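Local coordinates for minor fimbrium subunit Mfa5 (Porphyromonas gingivalis ATCC 33277, PDB 6TO1), which forms an accessory subunit of the minor fimbriae, cell-surface pili that mediate biofilm formation and adhesion to host cells and other oral bacteria, at residues A[534-539]-A[634-639]. Residues are numbered along the deposited sequence; the frame is centred on the assembly and turned at random.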
loop_
_atom_site.group_PDB
_atom_site.type_symbol
_atom_site.label_atom_id
_atom_site.label_comp_id
_atom_site.label_asym_id
_atom_site.label_seq_id
_atom_site.Cartn_x
_atom_site.Cartn_y
_atom_site.Cartn_z
ATOM N N LYS A 534 -13.175 50.863 -10.119
ATOM C CA LYS A 534 -13.508 51.732 -9.017
ATOM C C LYS A 534 -13.500 53.170 -9.533
ATOM O O LYS A 534 -12.640 53.539 -10.338
ATOM C CB LYS A 534 -12.500 51.583 -7.892
ATOM C CG LYS A 534 -12.443 50.180 -7.316
ATOM C CD LYS A 534 -11.591 50.151 -6.070
ATOM C CE LYS A 534 -10.312 49.342 -6.268
ATOM N NZ LYS A 534 -9.633 49.099 -4.943
ATOM N N ARG A 535 -14.475 53.955 -9.085
ATOM C CA ARG A 535 -14.550 55.385 -9.380
ATOM C C ARG A 535 -14.285 56.154 -8.095
ATOM O O ARG A 535 -14.925 55.898 -7.068
ATOM C CB ARG A 535 -15.923 55.723 -9.960
ATOM C CG ARG A 535 -16.173 55.017 -11.283
ATOM C CD ARG A 535 -17.480 55.489 -11.938
ATOM N NE ARG A 535 -18.638 54.894 -11.277
ATOM C CZ ARG A 535 -19.856 54.839 -11.799
ATOM N NH1 ARG A 535 -20.104 55.381 -12.988
ATOM N NH2 ARG A 535 -20.828 54.237 -11.133
ATOM N N HIS A 536 -13.308 57.055 -8.139
ATOM C CA HIS A 536 -12.939 57.872 -6.997
ATOM C C HIS A 536 -13.260 59.333 -7.313
ATOM O O HIS A 536 -13.206 59.749 -8.471
ATOM C CB HIS A 536 -11.453 57.762 -6.676
ATOM C CG HIS A 536 -10.954 56.354 -6.570
ATOM N ND1 HIS A 536 -10.849 55.692 -5.363
ATOM C CD2 HIS A 536 -10.512 55.493 -7.519
ATOM C CE1 HIS A 536 -10.360 54.478 -5.573
ATOM N NE2 HIS A 536 -10.162 54.325 -6.875
ATOM N N TYR A 537 -13.585 60.091 -6.273
ATOM C CA TYR A 537 -14.067 61.471 -6.396
ATOM C C TYR A 537 -13.224 62.345 -5.478
ATOM O O TYR A 537 -13.416 62.352 -4.257
ATOM C CB TYR A 537 -15.550 61.530 -6.052
ATOM C CG TYR A 537 -16.373 60.568 -6.883
ATOM C CD1 TYR A 537 -16.855 60.938 -8.119
ATOM C CD2 TYR A 537 -16.600 59.237 -6.455
ATOM C CE1 TYR A 537 -17.553 60.080 -8.896
ATOM C CE2 TYR A 537 -17.333 58.368 -7.229
ATOM C CZ TYR A 537 -17.807 58.791 -8.452
ATOM O OH TYR A 537 -18.528 57.968 -9.286
ATOM N N VAL A 538 -12.279 63.073 -6.068
ATOM C CA VAL A 538 -11.231 63.719 -5.298
ATOM C C VAL A 538 -11.113 65.206 -5.617
ATOM O O VAL A 538 -11.535 65.687 -6.668
ATOM C CB VAL A 538 -9.860 63.022 -5.523
ATOM C CG1 VAL A 538 -9.931 61.545 -5.056
ATOM C CG2 VAL A 538 -9.435 63.108 -6.962
ATOM N N LEU A 539 -10.429 65.900 -4.722
ATOM C CA LEU A 539 -10.353 67.349 -4.687
ATOM C C LEU A 539 -9.085 67.844 -5.364
ATOM O O LEU A 539 -7.996 67.319 -5.115
ATOM C CB LEU A 539 -10.390 67.820 -3.231
ATOM C CG LEU A 539 -10.299 69.327 -2.938
ATOM C CD1 LEU A 539 -11.534 69.975 -3.545
ATOM C CD2 LEU A 539 -10.194 69.641 -1.463
ATOM N N ALA A 634 -8.204 45.403 -11.700
ATOM C CA ALA A 634 -8.798 46.430 -10.842
ATOM C C ALA A 634 -8.442 47.805 -11.403
ATOM O O ALA A 634 -7.379 48.363 -11.110
ATOM C CB ALA A 634 -8.318 46.281 -9.392
ATOM N N GLY A 635 -9.309 48.330 -12.252
ATOM C CA GLY A 635 -9.124 49.676 -12.743
ATOM C C GLY A 635 -9.586 50.728 -11.747
ATOM O O GLY A 635 -10.395 50.481 -10.841
ATOM N N ASN A 636 -9.052 51.945 -11.910
ATOM C CA ASN A 636 -9.363 53.037 -10.995
ATOM C C ASN A 636 -9.508 54.313 -11.809
ATOM O O ASN A 636 -8.571 54.706 -12.507
ATOM C CB ASN A 636 -8.279 53.231 -9.922
ATOM C CG ASN A 636 -8.277 52.131 -8.881
ATOM O OD1 ASN A 636 -9.023 52.176 -7.891
ATOM N ND2 ASN A 636 -7.451 51.120 -9.108
ATOM N N ALA A 637 -10.676 54.930 -11.736
ATOM C CA ALA A 637 -10.904 56.258 -12.299
ATOM C C ALA A 637 -10.829 57.279 -11.180
ATOM O O ALA A 637 -11.364 57.057 -10.081
ATOM C CB ALA A 637 -12.265 56.349 -12.977
ATOM N N TYR A 638 -10.154 58.396 -11.465
ATOM C CA TYR A 638 -10.026 59.514 -10.536
ATOM C C TYR A 638 -10.728 60.717 -11.163
ATOM O O TYR A 638 -10.192 61.354 -12.067
ATOM C CB TYR A 638 -8.576 59.816 -10.235
ATOM C CG TYR A 638 -8.008 58.736 -9.342
ATOM C CD1 TYR A 638 -8.177 58.805 -7.976
ATOM C CD2 TYR A 638 -7.365 57.629 -9.876
ATOM C CE1 TYR A 638 -7.692 57.825 -7.135
ATOM C CE2 TYR A 638 -6.863 56.639 -9.034
ATOM C CZ TYR A 638 -7.042 56.756 -7.657
ATOM O OH TYR A 638 -6.585 55.796 -6.766
ATOM N N PHE A 639 -11.926 61.006 -10.680
ATOM C CA PHE A 639 -12.667 62.183 -11.119
ATOM C C PHE A 639 -12.340 63.339 -10.185
ATOM O O PHE A 639 -12.507 63.220 -8.981
ATOM C CB PHE A 639 -14.149 61.829 -11.149
ATOM C CG PHE A 639 -14.481 60.752 -12.129
ATOM C CD1 PHE A 639 -14.289 60.948 -13.478
ATOM C CD2 PHE A 639 -14.972 59.507 -11.697
ATOM C CE1 PHE A 639 -14.601 59.961 -14.398
ATOM C CE2 PHE A 639 -15.294 58.524 -12.613
ATOM C CZ PHE A 639 -15.106 58.737 -13.961
HETATM O O HOH W 1 -7.912 51.393 -5.284
#
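His536 and Tyr638, paired across two parallel strands, stack their rings with an offset, each reaching over the rim of the other, centroids 4.5 Å apart and planes only 9° from parallel. With CG beside the backbone N (chi1 -50°), the imidazole stands next to the phenol, both pointing the same way, and Tyr638 CE1 sits over its face, 3.6 Å from His536 CG. Histidine suits this place because its flat ring can stack while its edge still donates: His536 NE2 gives a nearly straight hydrogen bond, 2.6 Å long, to Asn636 OD1, which lies in the imidazole plane. Together stack and bond should hold the ring's tilt and rotation. The same Asn636 OD1 accepts from a water that in turn takes a bond from Lys534 NZ, whose long chain runs alongside the asparagine; this ammonium also forms a salt bridge with Asp476 of helix 475-480.

Tyr537, Phe639 and Arg535 occupy the other face. Tyr537 CE1 touches Phe639 CD2 at 3.9 Å; the rings barely overlap, but both give apolar surface to the interior, while Tyr537 OH hydrogen-bonds to Thr599 and Asp567. The arginine methylenes line the phenylalanine edge, Arg535 CD 3.8 Å from Phe639 CE2, leaving the guanidinium to form a salt bridge with Asp567 and a hydrogen bond to the Pro597 carbonyl.

Five backbone hydrogen bonds join the strands in a parallel ladder. Strand 530-539 also pairs antiparallel with 565-568, and 634-643 with 610-614, while Val596 of strand 592-596 packs against Arg535 and Phe639.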